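PDB 5TQB: assembly chaperone of ribosomal protein L4 (Acl4) from Chaetomium thermophilum, which probably binds newly made ribosomal protein L4 on an all-helical, TPR-containing scaffold and keeps it soluble until it joins the ribosome. Local coordinates for residues A43-L48 / A66-V71; R144-L149 / T178-E183; Q189-V194 / R205-R210; D258-E263 / L307-A312. One frame throughout, in Å; residues are numbered along the deposited sequence.

Contact 1 (A43-L48 / A66-V71); sequences AALTLL and AAAVKV
The hydroxyl OG1 of Thr46 donates to the carbonyl of Gly42, one turn back along its own helix, and with its polar end occupied in this way it lies 4.1 Å from the methyl CB of Ala68 on the facing helix. No polar bond crosses this interface; what joins helix 41-54 to helix 58-71 is hydrocarbon, and most of it belongs to Leu45. The base of that leucine packs directly: Leu45 CB sits against Ala68 CB at 3.7 Å, and the two backbones come together here, with Leu45 CA and Ala68 CA 5.2 Å apart. A methyl is all that Ala68 places between the helices, and the axes of the two short segments pass 8.2 Å apart, nearly antiparallel at 164°. Further out, the leucine forks. CG lies anti to the carbonyl carbon (chi1 -67°), which carries the branch past Ala68 to Ala67 on one hand and Val71 on the other. There CD1 comes over the backbone of Ala67, 3.7 Å from Ala67 C, and also meets Ala67 CB at 3.9 Å; the same CD1 touches Val71 CG2 at 4.0 Å, one helical turn on. Ala67 and Val71 both line the place where CD1 ends, while Tyr64 and Tyr31, on helices 58-71 and 20-32, also pack on this leucine. Lys87 of helix 86-94 lies against Ala68, and Glu86 of that helix against Thr46. A close antiparallel helix pair with small residues at the crossing is the architecture of a tetratricopeptide repeat, and both segments fall within the one predicted here.

Contact 2 (R144-L149 / T178-E183); sequences RLAETL and TMIAPE. With EDO (1,2-ethanediol), chain I.
Ile180 and Leu145 meet at about a right angle, the end of the isoleucine pushing into the flank of the leucine, with Ile180 CD1 3.7 Å from Leu145 CD2. The same methyl lies 3.7 Å from Ala146 N, so it rests on the backbone of helix 131-156 as well as on side chains, and Leu149 CD1 borders it more loosely. The reach of Ile180 follows from its torsion: CG1 stands between the backbone N and the carbonyl carbon (chi1 68°), with the chain extended beyond. Ala146, whose CB is 3.9 Å from Ala181 CB, carries the contact past the C-terminal end of helix 166-180, where Ala181 is the first residue to leave helical geometry. The pairing of consecutive helices 131-156 and 166-180 is consistent with a TPR-like helical scaffold, and Ala110, Arg114 and Ile117 of helix 100-125 also touch Leu145. On a different side of helix 131-156, Arg144 grips Glu147 side-on. Arg144 NE reaches Glu147 OE1 at 2.9 Å, almost straight at 174° though above the carboxylate plane, while Arg144 NH2 takes Glu147 OE2 at 2.9 Å from the syn side. OE2 also accepts from Trp184 NE1, and a bound ethanediol donates its O2 to OE1. Were Glu147 an alanine, the Arg144 guanidinium would probably be freer to turn and the Trp184 indole N-H left without this acceptor. Side chains of another protein chain pack on Arg144 and Glu147.

Contact 3 (Q189-V194 / R205-R210); sequences QTVANV and REALRR
Gln189 meets Leu208 with its backbone end: Gln189 CA is 4.4 Å from Leu208 CD2, while its side chain sets off away from helix 201-212. Its amide has another partner, NE2 donating to the carbonyl of Ser230. Two residues on, Val191 touches the facing helix with one branch alone, CG1 lying 4.0 Å from Ala207 CB. That branch is anti to the backbone N (chi1 164°), and the other, CG2, turns to the threonine methyl of Thr178 on helix 166-180, so the valine is wedged between two helices. Ala192 then gives the heart of the contact. Its methyl fits where Ala207 and Leu208 stand next to each other, with Ala192 CB 3.6 Å from Leu208 CG and 3.9 Å from Ala207 CB. Leu208 starts out obliquely, but with CG anti to the carbonyl carbon (chi1 -76°) its branched end swings in and brings CD2 to 3.8 Å from Ala192 CB. Methyl against methyl is what lets the helices approach: the short axes pass 7.9 Å apart and run antiparallel at 164°, with no hydrogen bond between them. Asn193, next in line, faces the other way, and its OD1 accepts from a basic side chain of another protein chain. Around the pair, Leu234 of helix 228-240 packs on both Gln189 and Leu208, and Val241 and Met243 of the following loop add to the cover of the leucine. Toward the preceding part of the chain, Ile174 of helix 166-180 also packs on Val191, and helix 131-156 lies beyond Thr190, presenting Cys150 and Val153.

Contact 4 (D258-E263 / L307-A312); sequences DDLSVE and LKVFEA. With EDO (1,2-ethanediol), chain G.
This is an apolar contact between a turn with the first residues of the helix it leads into, 262-281, and the later part of helix 291-313; Val309 is its centre. Both methyls of that valine are used. CG1 lies 3.7 Å from the carbonyl oxygen Leu260 O and 3.9 Å from Val262 CG2, the two valines sliding past each other in opposite directions; CG2 rests 3.9 Å from Asp259 O. Val262 sends its other branch to the aromatic neighbour: CG1, anti to the backbone N (chi1 177°), approaches Phe310 CD2 at 3.8 Å, and the two side chains cross obliquely. Phe310 is further fixed by an edge-to-face contact with Tyr315. The turn whose carbonyl oxygens the Val309 methyls rest against is a type I beta turn from Asp258 to Ser261, braced by an Asx turn in which Leu260 N donates to Asp258 OD2 at 2.9 Å, from above the carboxylate plane. Ser261 then takes the N-cap position of helix 262-281. Asp259 O receives the indole N-H of Trp265, with a weak bond from ethanediol O2 at 3.0 Å. The Asp259 carboxylate turns to other partners, OD2 hydrogen-bonded to a polar side chain of another protein chain and OD1 weakly to the diol. With an alanine at Asp259, that polar side chain of the other protein would probably be left without its mate. Leu320 of helix 318-333 packs on Val262, and Phe228 of helix 228-240 lies against Asp258 and Ser261, so the turn sits between the C-terminal helices and a helix earlier in the chain.

Overall arrangement
The four contacts follow one another along the chain without overlap, spaced along an all-helical scaffold. Contact 1, in the predicted TPR, pairs helices 41-54 and 58-71; its centre lies about 26 Å from that of contact 2 and 36 Å from that of contact 3, across the centre of the chain. Contacts 2 and 3 are neighbours, centres about 14 Å apart; they touch as consecutive helices 166-180 and 185-197 pack together. Contact 4 ties helices 262-281 and 291-313, its centre about 28 Å from that of contact 3. Contacts 2, 3 and 4 border another protein chain, consistent with a helical scaffold that holds its client, presumably L4.

Contact 1 (A43-L48 / A66-V71)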
# COMPACT_ATOMS: atom_id res chain seq x y z
N ALA B 43 -1.61 22.20 -15.72
CA ALA B 43 -0.65 21.29 -15.11
C ALA B 43 -0.15 21.84 -13.79
O ALA B 43 0.05 21.10 -12.83
CB ALA B 43 0.51 21.05 -16.06
N ALA B 44 0.05 23.16 -13.73
CA ALA B 44 0.54 23.80 -12.52
C ALA B 44 -0.47 23.73 -11.38
O ALA B 44 -0.13 23.43 -10.24
CB ALA B 44 0.90 25.24 -12.80
N LEU B 45 -1.73 24.01 -11.70
CA LEU B 45 -2.79 23.94 -10.71
C LEU B 45 -3.03 22.50 -10.28
O LEU B 45 -3.30 22.22 -9.11
CB LEU B 45 -4.07 24.58 -11.27
CG LEU B 45 -3.96 26.08 -11.50
CD1 LEU B 45 -5.04 26.58 -12.45
CD2 LEU B 45 -4.03 26.82 -10.16
N THR B 46 -2.92 21.57 -11.23
CA THR B 46 -3.05 20.16 -10.92
C THR B 46 -2.00 19.76 -9.89
O THR B 46 -2.31 19.10 -8.89
CB THR B 46 -2.88 19.30 -12.18
OG1 THR B 46 -3.98 19.53 -13.06
CG2 THR B 46 -2.83 17.82 -11.85
N LEU B 47 -0.75 20.18 -10.13
CA LEU B 47 0.36 19.83 -9.25
C LEU B 47 0.15 20.41 -7.86
O LEU B 47 0.35 19.73 -6.86
CB LEU B 47 1.67 20.34 -9.84
CG LEU B 47 2.92 20.12 -8.99
CD1 LEU B 47 3.14 18.65 -8.74
CD2 LEU B 47 4.14 20.73 -9.68
N LEU B 48 -0.25 21.68 -7.81
CA LEU B 48 -0.57 22.31 -6.53
C LEU B 48 -1.70 21.56 -5.83
O LEU B 48 -1.77 21.54 -4.60
CB LEU B 48 -0.93 23.78 -6.75
CG LEU B 48 0.25 24.74 -6.87
CD1 LEU B 48 -0.18 26.06 -7.48
CD2 LEU B 48 0.89 24.96 -5.52
N ALA B 66 -10.18 22.80 -8.81
CA ALA B 66 -11.30 23.51 -9.43
C ALA B 66 -10.80 24.57 -10.42
O ALA B 66 -11.36 24.73 -11.51
CB ALA B 66 -12.16 24.17 -8.36
N ALA B 67 -9.75 25.29 -10.04
CA ALA B 67 -9.17 26.31 -10.91
C ALA B 67 -8.57 25.67 -12.15
O ALA B 67 -8.59 26.24 -13.23
CB ALA B 67 -8.13 27.11 -10.15
N ALA B 68 -8.02 24.47 -11.98
CA ALA B 68 -7.45 23.73 -13.10
C ALA B 68 -8.53 23.39 -14.12
O ALA B 68 -8.29 23.44 -15.33
CB ALA B 68 -6.75 22.48 -12.61
N VAL B 69 -9.72 23.06 -13.64
CA VAL B 69 -10.84 22.73 -14.52
C VAL B 69 -11.27 23.96 -15.32
O VAL B 69 -11.51 23.87 -16.52
CB VAL B 69 -12.03 22.18 -13.72
CG1 VAL B 69 -13.28 22.07 -14.59
CG2 VAL B 69 -11.69 20.83 -13.13
N LYS B 70 -11.36 25.10 -14.64
CA LYS B 70 -11.79 26.33 -15.30
C LYS B 70 -10.83 26.71 -16.43
O LYS B 70 -11.22 27.39 -17.37
CB LYS B 70 -11.91 27.46 -14.29
CG LYS B 70 -13.11 27.31 -13.36
CD LYS B 70 -13.03 28.25 -12.16
CE LYS B 70 -14.09 27.92 -11.12
NZ LYS B 70 -13.77 28.50 -9.79
N VAL B 71 -9.58 26.26 -16.33
CA VAL B 71 -8.58 26.50 -17.36
C VAL B 71 -8.69 25.50 -18.52
O VAL B 71 -8.31 25.80 -19.64
CB VAL B 71 -7.15 26.42 -16.77
CG1 VAL B 71 -6.09 26.41 -17.86
CG2 VAL B 71 -6.91 27.58 -15.81

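Contact 2 (R144-L149 / T178-E183)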
# COMPACT_ATOMS: atom_id res chain seq x y z
N ARG B 144 -7.25 3.16 -15.14
CA ARG B 144 -7.75 4.36 -14.48
C ARG B 144 -9.24 4.53 -14.76
O ARG B 144 -10.00 4.96 -13.88
CB ARG B 144 -6.99 5.61 -14.95
CG ARG B 144 -5.50 5.66 -14.59
CD ARG B 144 -5.24 5.65 -13.09
NE ARG B 144 -5.13 4.30 -12.54
CZ ARG B 144 -4.10 3.48 -12.76
NH1 ARG B 144 -3.07 3.86 -13.52
NH2 ARG B 144 -4.10 2.27 -12.22
N LEU B 145 -9.64 4.22 -15.98
CA LEU B 145 -11.05 4.29 -16.37
C LEU B 145 -11.86 3.26 -15.61
O LEU B 145 -12.94 3.57 -15.10
CB LEU B 145 -11.21 4.07 -17.87
CG LEU B 145 -12.67 4.05 -18.37
CD1 LEU B 145 -13.37 5.37 -18.07
CD2 LEU B 145 -12.73 3.75 -19.86
N ALA B 146 -11.35 2.03 -15.54
CA ALA B 146 -12.03 0.95 -14.84
C ALA B 146 -12.23 1.32 -13.37
O ALA B 146 -13.31 1.10 -12.80
CB ALA B 146 -11.23 -0.33 -14.95
N GLU B 147 -11.20 1.90 -12.78
CA GLU B 147 -11.26 2.35 -11.40
C GLU B 147 -12.27 3.48 -11.23
O GLU B 147 -12.88 3.63 -10.18
CB GLU B 147 -9.88 2.81 -10.93
CG GLU B 147 -8.86 1.68 -10.76
CD GLU B 147 -7.41 2.16 -10.83
OE1 GLU B 147 -7.17 3.38 -10.74
OE2 GLU B 147 -6.50 1.31 -11.00
N THR B 148 -12.45 4.28 -12.28
CA THR B 148 -13.40 5.39 -12.24
C THR B 148 -14.83 4.86 -12.25
O THR B 148 -15.71 5.36 -11.54
CB THR B 148 -13.20 6.35 -13.44
OG1 THR B 148 -11.89 6.94 -13.36
CG2 THR B 148 -14.24 7.45 -13.44
N LEU B 149 -15.07 3.83 -13.06
CA LEU B 149 -16.39 3.24 -13.14
C LEU B 149 -16.71 2.60 -11.80
O LEU B 149 -17.81 2.74 -11.28
CB LEU B 149 -16.46 2.23 -14.29
CG LEU B 149 -16.10 2.80 -15.67
CD1 LEU B 149 -16.16 1.73 -16.74
CD2 LEU B 149 -16.98 3.98 -16.04
N THR B 178 -15.12 -4.86 -16.50
CA THR B 178 -14.54 -6.19 -16.71
C THR B 178 -14.13 -6.38 -18.16
O THR B 178 -13.25 -7.18 -18.48
CB THR B 178 -15.51 -7.32 -16.31
OG1 THR B 178 -16.79 -7.11 -16.91
CG2 THR B 178 -15.67 -7.39 -14.79
N MSE B 179 -14.78 -5.63 -19.05
CA MSE B 179 -14.46 -5.70 -20.47
C MSE B 179 -13.12 -5.03 -20.77
O MSE B 179 -12.31 -5.56 -21.53
CB MSE B 179 -15.57 -5.01 -21.27
CG MSE B 179 -15.50 -5.25 -22.77
SE MSE B 179 -16.89 -4.28 -23.73
CE MSE B 179 -16.35 -2.45 -23.29
N ILE B 180 -12.88 -3.87 -20.16
CA ILE B 180 -11.69 -3.07 -20.47
C ILE B 180 -10.47 -3.44 -19.62
O ILE B 180 -9.34 -3.17 -20.02
CB ILE B 180 -11.98 -1.55 -20.29
CG1 ILE B 180 -12.21 -1.21 -18.82
CG2 ILE B 180 -13.17 -1.15 -21.16
CD1 ILE B 180 -12.53 0.26 -18.54
N ALA B 181 -10.70 -4.05 -18.46
CA ALA B 181 -9.61 -4.41 -17.56
C ALA B 181 -9.89 -5.69 -16.78
O ALA B 181 -9.96 -5.66 -15.55
CB ALA B 181 -9.33 -3.26 -16.60
N PRO B 182 -10.02 -6.82 -17.49
CA PRO B 182 -10.29 -8.10 -16.82
C PRO B 182 -9.09 -8.63 -16.04
O PRO B 182 -9.22 -9.60 -15.29
CB PRO B 182 -10.61 -9.04 -17.99
CG PRO B 182 -9.85 -8.47 -19.13
CD PRO B 182 -9.89 -6.98 -18.95
N GLU B 183 -7.94 -7.99 -16.22
CA GLU B 183 -6.70 -8.41 -15.56
C GLU B 183 -6.41 -7.58 -14.32
O GLU B 183 -5.41 -7.80 -13.64
CB GLU B 183 -5.52 -8.30 -16.54
CG GLU B 183 -5.04 -6.87 -16.86
CD GLU B 183 -6.03 -6.07 -17.69
OE1 GLU B 183 -6.25 -4.87 -17.39
OE2 GLU B 183 -6.59 -6.63 -18.66
C1 EDO I . -4.75 3.79 -8.53
O1 EDO I . -5.03 2.46 -8.14
C2 EDO I . -5.71 4.72 -7.82
O2 EDO I . -6.99 4.14 -7.81

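Contact 3 (Q189-V194 / R205-R210)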
# COMPACT_ATOMS: atom_id res chain seq x y z
N GLN B 189 -13.01 -7.13 -7.72
CA GLN B 189 -13.32 -6.74 -6.36
C GLN B 189 -14.68 -6.03 -6.35
O GLN B 189 -15.52 -6.28 -5.48
CB GLN B 189 -12.23 -5.80 -5.86
CG GLN B 189 -12.17 -5.66 -4.36
CD GLN B 189 -10.82 -5.16 -3.90
OE1 GLN B 189 -9.78 -5.79 -4.16
NE2 GLN B 189 -10.81 -4.02 -3.22
N THR B 190 -14.88 -5.17 -7.33
CA THR B 190 -16.09 -4.36 -7.41
C THR B 190 -17.26 -5.20 -7.89
O THR B 190 -18.41 -4.95 -7.51
CB THR B 190 -15.88 -3.15 -8.34
OG1 THR B 190 -14.79 -2.36 -7.85
CG2 THR B 190 -17.13 -2.27 -8.40
N VAL B 191 -16.98 -6.20 -8.72
CA VAL B 191 -18.01 -7.14 -9.14
C VAL B 191 -18.53 -7.86 -7.90
O VAL B 191 -19.74 -8.03 -7.74
CB VAL B 191 -17.45 -8.14 -10.18
CG1 VAL B 191 -18.37 -9.36 -10.34
CG2 VAL B 191 -17.26 -7.46 -11.53
N ALA B 192 -17.62 -8.26 -7.02
CA ALA B 192 -18.00 -8.97 -5.80
C ALA B 192 -18.85 -8.08 -4.90
O ALA B 192 -19.84 -8.53 -4.32
CB ALA B 192 -16.76 -9.43 -5.06
N ASN B 193 -18.46 -6.81 -4.79
CA ASN B 193 -19.17 -5.84 -3.98
C ASN B 193 -20.64 -5.81 -4.37
O ASN B 193 -21.52 -5.94 -3.52
CB ASN B 193 -18.57 -4.45 -4.17
CG ASN B 193 -18.56 -3.63 -2.90
OD1 ASN B 193 -19.41 -3.80 -2.03
ND2 ASN B 193 -17.58 -2.74 -2.78
N VAL B 194 -20.89 -5.68 -5.67
CA VAL B 194 -22.25 -5.70 -6.21
C VAL B 194 -22.97 -7.00 -5.89
O VAL B 194 -24.09 -6.99 -5.36
CB VAL B 194 -22.24 -5.48 -7.75
CG1 VAL B 194 -23.65 -5.62 -8.33
CG2 VAL B 194 -21.66 -4.11 -8.09
N ARG B 205 -17.77 -14.79 -3.98
CA ARG B 205 -16.56 -15.54 -3.62
C ARG B 205 -15.74 -15.82 -4.87
O ARG B 205 -14.52 -15.65 -4.87
CB ARG B 205 -16.92 -16.86 -2.93
CG ARG B 205 -17.58 -16.69 -1.57
CD ARG B 205 -17.65 -18.00 -0.81
NE ARG B 205 -18.42 -17.87 0.43
CZ ARG B 205 -19.68 -18.26 0.59
NH1 ARG B 205 -20.36 -18.83 -0.40
NH2 ARG B 205 -20.28 -18.09 1.76
N GLU B 206 -16.42 -16.25 -5.93
CA GLU B 206 -15.79 -16.55 -7.21
C GLU B 206 -15.03 -15.34 -7.74
O GLU B 206 -13.89 -15.46 -8.21
CB GLU B 206 -16.86 -16.97 -8.21
CG GLU B 206 -16.33 -17.47 -9.54
CD GLU B 206 -17.45 -17.81 -10.52
OE1 GLU B 206 -17.32 -18.81 -11.26
OE2 GLU B 206 -18.46 -17.07 -10.54
N ALA B 207 -15.64 -14.16 -7.64
CA ALA B 207 -15.04 -12.93 -8.11
C ALA B 207 -13.82 -12.54 -7.28
O ALA B 207 -12.80 -12.14 -7.83
CB ALA B 207 -16.07 -11.80 -8.09
N LEU B 208 -13.94 -12.66 -5.97
CA LEU B 208 -12.86 -12.29 -5.07
C LEU B 208 -11.65 -13.22 -5.22
O LEU B 208 -10.50 -12.77 -5.17
CB LEU B 208 -13.35 -12.30 -3.62
CG LEU B 208 -14.22 -11.12 -3.19
CD1 LEU B 208 -14.81 -11.38 -1.81
CD2 LEU B 208 -13.44 -9.82 -3.20
N ARG B 209 -11.92 -14.50 -5.40
CA ARG B 209 -10.87 -15.49 -5.63
C ARG B 209 -10.12 -15.16 -6.91
O ARG B 209 -8.92 -15.42 -7.03
CB ARG B 209 -11.49 -16.89 -5.73
CG ARG B 209 -10.89 -17.93 -4.79
CD ARG B 209 -11.97 -18.79 -4.14
NE ARG B 209 -12.99 -19.21 -5.10
CZ ARG B 209 -14.23 -19.60 -4.77
NH1 ARG B 209 -14.61 -19.62 -3.50
NH2 ARG B 209 -15.08 -19.96 -5.72
N ARG B 210 -10.83 -14.57 -7.87
CA ARG B 210 -10.23 -14.19 -9.14
C ARG B 210 -9.34 -12.96 -9.00
O ARG B 210 -8.25 -12.91 -9.58
CB ARG B 210 -11.30 -13.94 -10.20
CG ARG B 210 -10.73 -13.40 -11.49
CD ARG B 210 -11.65 -13.66 -12.65
NE ARG B 210 -11.05 -13.21 -13.90
CZ ARG B 210 -11.62 -13.33 -15.09
NH1 ARG B 210 -12.82 -13.88 -15.20
NH2 ARG B 210 -10.99 -12.89 -16.17

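Contact 4 (D258-E263 / L307-A312)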
# COMPACT_ATOMS: atom_id res chain seq x y z
N ASP B 258 2.35 -1.11 7.11
CA ASP B 258 2.02 -0.02 8.02
C ASP B 258 1.37 -0.55 9.30
O ASP B 258 0.17 -0.83 9.32
CB ASP B 258 1.08 0.99 7.35
CG ASP B 258 0.69 2.14 8.28
OD1 ASP B 258 -0.18 2.96 7.89
OD2 ASP B 258 1.25 2.23 9.39
N ASP B 259 2.17 -0.69 10.35
CA ASP B 259 1.68 -1.27 11.60
C ASP B 259 1.10 -0.20 12.52
O ASP B 259 0.80 -0.47 13.68
CB ASP B 259 2.77 -2.08 12.30
CG ASP B 259 3.95 -1.24 12.73
OD1 ASP B 259 5.03 -1.83 12.99
OD2 ASP B 259 3.81 0.00 12.82
N LEU B 260 0.93 1.01 11.99
CA LEU B 260 0.22 2.06 12.71
C LEU B 260 -1.20 2.25 12.16
O LEU B 260 -1.85 3.27 12.41
CB LEU B 260 1.00 3.37 12.67
CG LEU B 260 2.34 3.31 13.41
CD1 LEU B 260 3.19 4.56 13.14
CD2 LEU B 260 2.13 3.14 14.91
N SER B 261 -1.68 1.25 11.43
CA SER B 261 -3.02 1.28 10.85
C SER B 261 -4.04 0.67 11.80
O SER B 261 -4.18 -0.55 11.88
CB SER B 261 -3.04 0.53 9.53
OG SER B 261 -4.33 0.57 8.96
N VAL B 262 -4.76 1.53 12.51
CA VAL B 262 -5.73 1.10 13.50
C VAL B 262 -6.75 0.17 12.88
O VAL B 262 -7.04 -0.91 13.41
CB VAL B 262 -6.47 2.31 14.11
CG1 VAL B 262 -7.57 1.84 15.09
CG2 VAL B 262 -5.49 3.22 14.81
N GLU B 263 -7.29 0.58 11.74
CA GLU B 263 -8.39 -0.13 11.10
C GLU B 263 -7.97 -1.51 10.62
O GLU B 263 -8.79 -2.43 10.57
CB GLU B 263 -8.94 0.70 9.93
CG GLU B 263 -10.24 0.16 9.36
CD GLU B 263 -11.08 1.23 8.68
OE1 GLU B 263 -11.98 0.87 7.90
OE2 GLU B 263 -10.85 2.44 8.94
N LEU B 307 -6.13 -1.32 20.04
CA LEU B 307 -6.42 -0.30 21.04
C LEU B 307 -5.16 0.44 21.46
O LEU B 307 -5.21 1.62 21.80
CB LEU B 307 -7.07 -0.92 22.29
CG LEU B 307 -8.59 -1.17 22.34
CD1 LEU B 307 -9.40 -0.03 21.72
CD2 LEU B 307 -8.93 -2.48 21.66
N LYS B 308 -4.04 -0.26 21.46
CA LYS B 308 -2.77 0.36 21.82
C LYS B 308 -2.45 1.48 20.82
O LYS B 308 -2.29 2.63 21.21
CB LYS B 308 -1.67 -0.69 21.84
CG LYS B 308 -0.32 -0.17 22.30
CD LYS B 308 0.72 -1.28 22.30
CE LYS B 308 2.04 -0.80 22.86
NZ LYS B 308 3.05 -1.89 22.87
N VAL B 309 -2.40 1.12 19.54
CA VAL B 309 -2.16 2.09 18.47
C VAL B 309 -3.27 3.14 18.41
O VAL B 309 -3.03 4.28 18.03
CB VAL B 309 -2.07 1.39 17.10
CG1 VAL B 309 -1.89 2.40 15.97
CG2 VAL B 309 -0.92 0.39 17.08
N PHE B 310 -4.48 2.74 18.79
CA PHE B 310 -5.63 3.64 18.85
C PHE B 310 -5.32 4.81 19.78
O PHE B 310 -5.48 5.98 19.40
CB PHE B 310 -6.86 2.87 19.35
CG PHE B 310 -8.15 3.61 19.22
CD1 PHE B 310 -8.44 4.69 20.04
CD2 PHE B 310 -9.11 3.20 18.30
CE1 PHE B 310 -9.64 5.36 19.93
CE2 PHE B 310 -10.31 3.86 18.19
CZ PHE B 310 -10.58 4.95 19.00
N GLU B 311 -4.87 4.50 20.99
CA GLU B 311 -4.47 5.51 21.97
C GLU B 311 -3.31 6.37 21.48
O GLU B 311 -3.37 7.60 21.53
CB GLU B 311 -4.05 4.84 23.29
CG GLU B 311 -5.14 4.02 23.97
CD GLU B 311 -4.57 3.01 24.96
OE1 GLU B 311 -3.41 3.18 25.40
OE2 GLU B 311 -5.28 2.03 25.29
N ALA B 312 -2.25 5.71 21.02
CA ALA B 312 -1.03 6.40 20.60
C ALA B 312 -1.28 7.39 19.46
O ALA B 312 -0.69 8.46 19.43
CB ALA B 312 0.02 5.38 20.17
C1 EDO G . 3.70 -3.68 16.33
O1 EDO G . 3.76 -4.17 15.01
C2 EDO G . 3.70 -2.16 16.32
O2 EDO G . 2.45 -1.68 15.89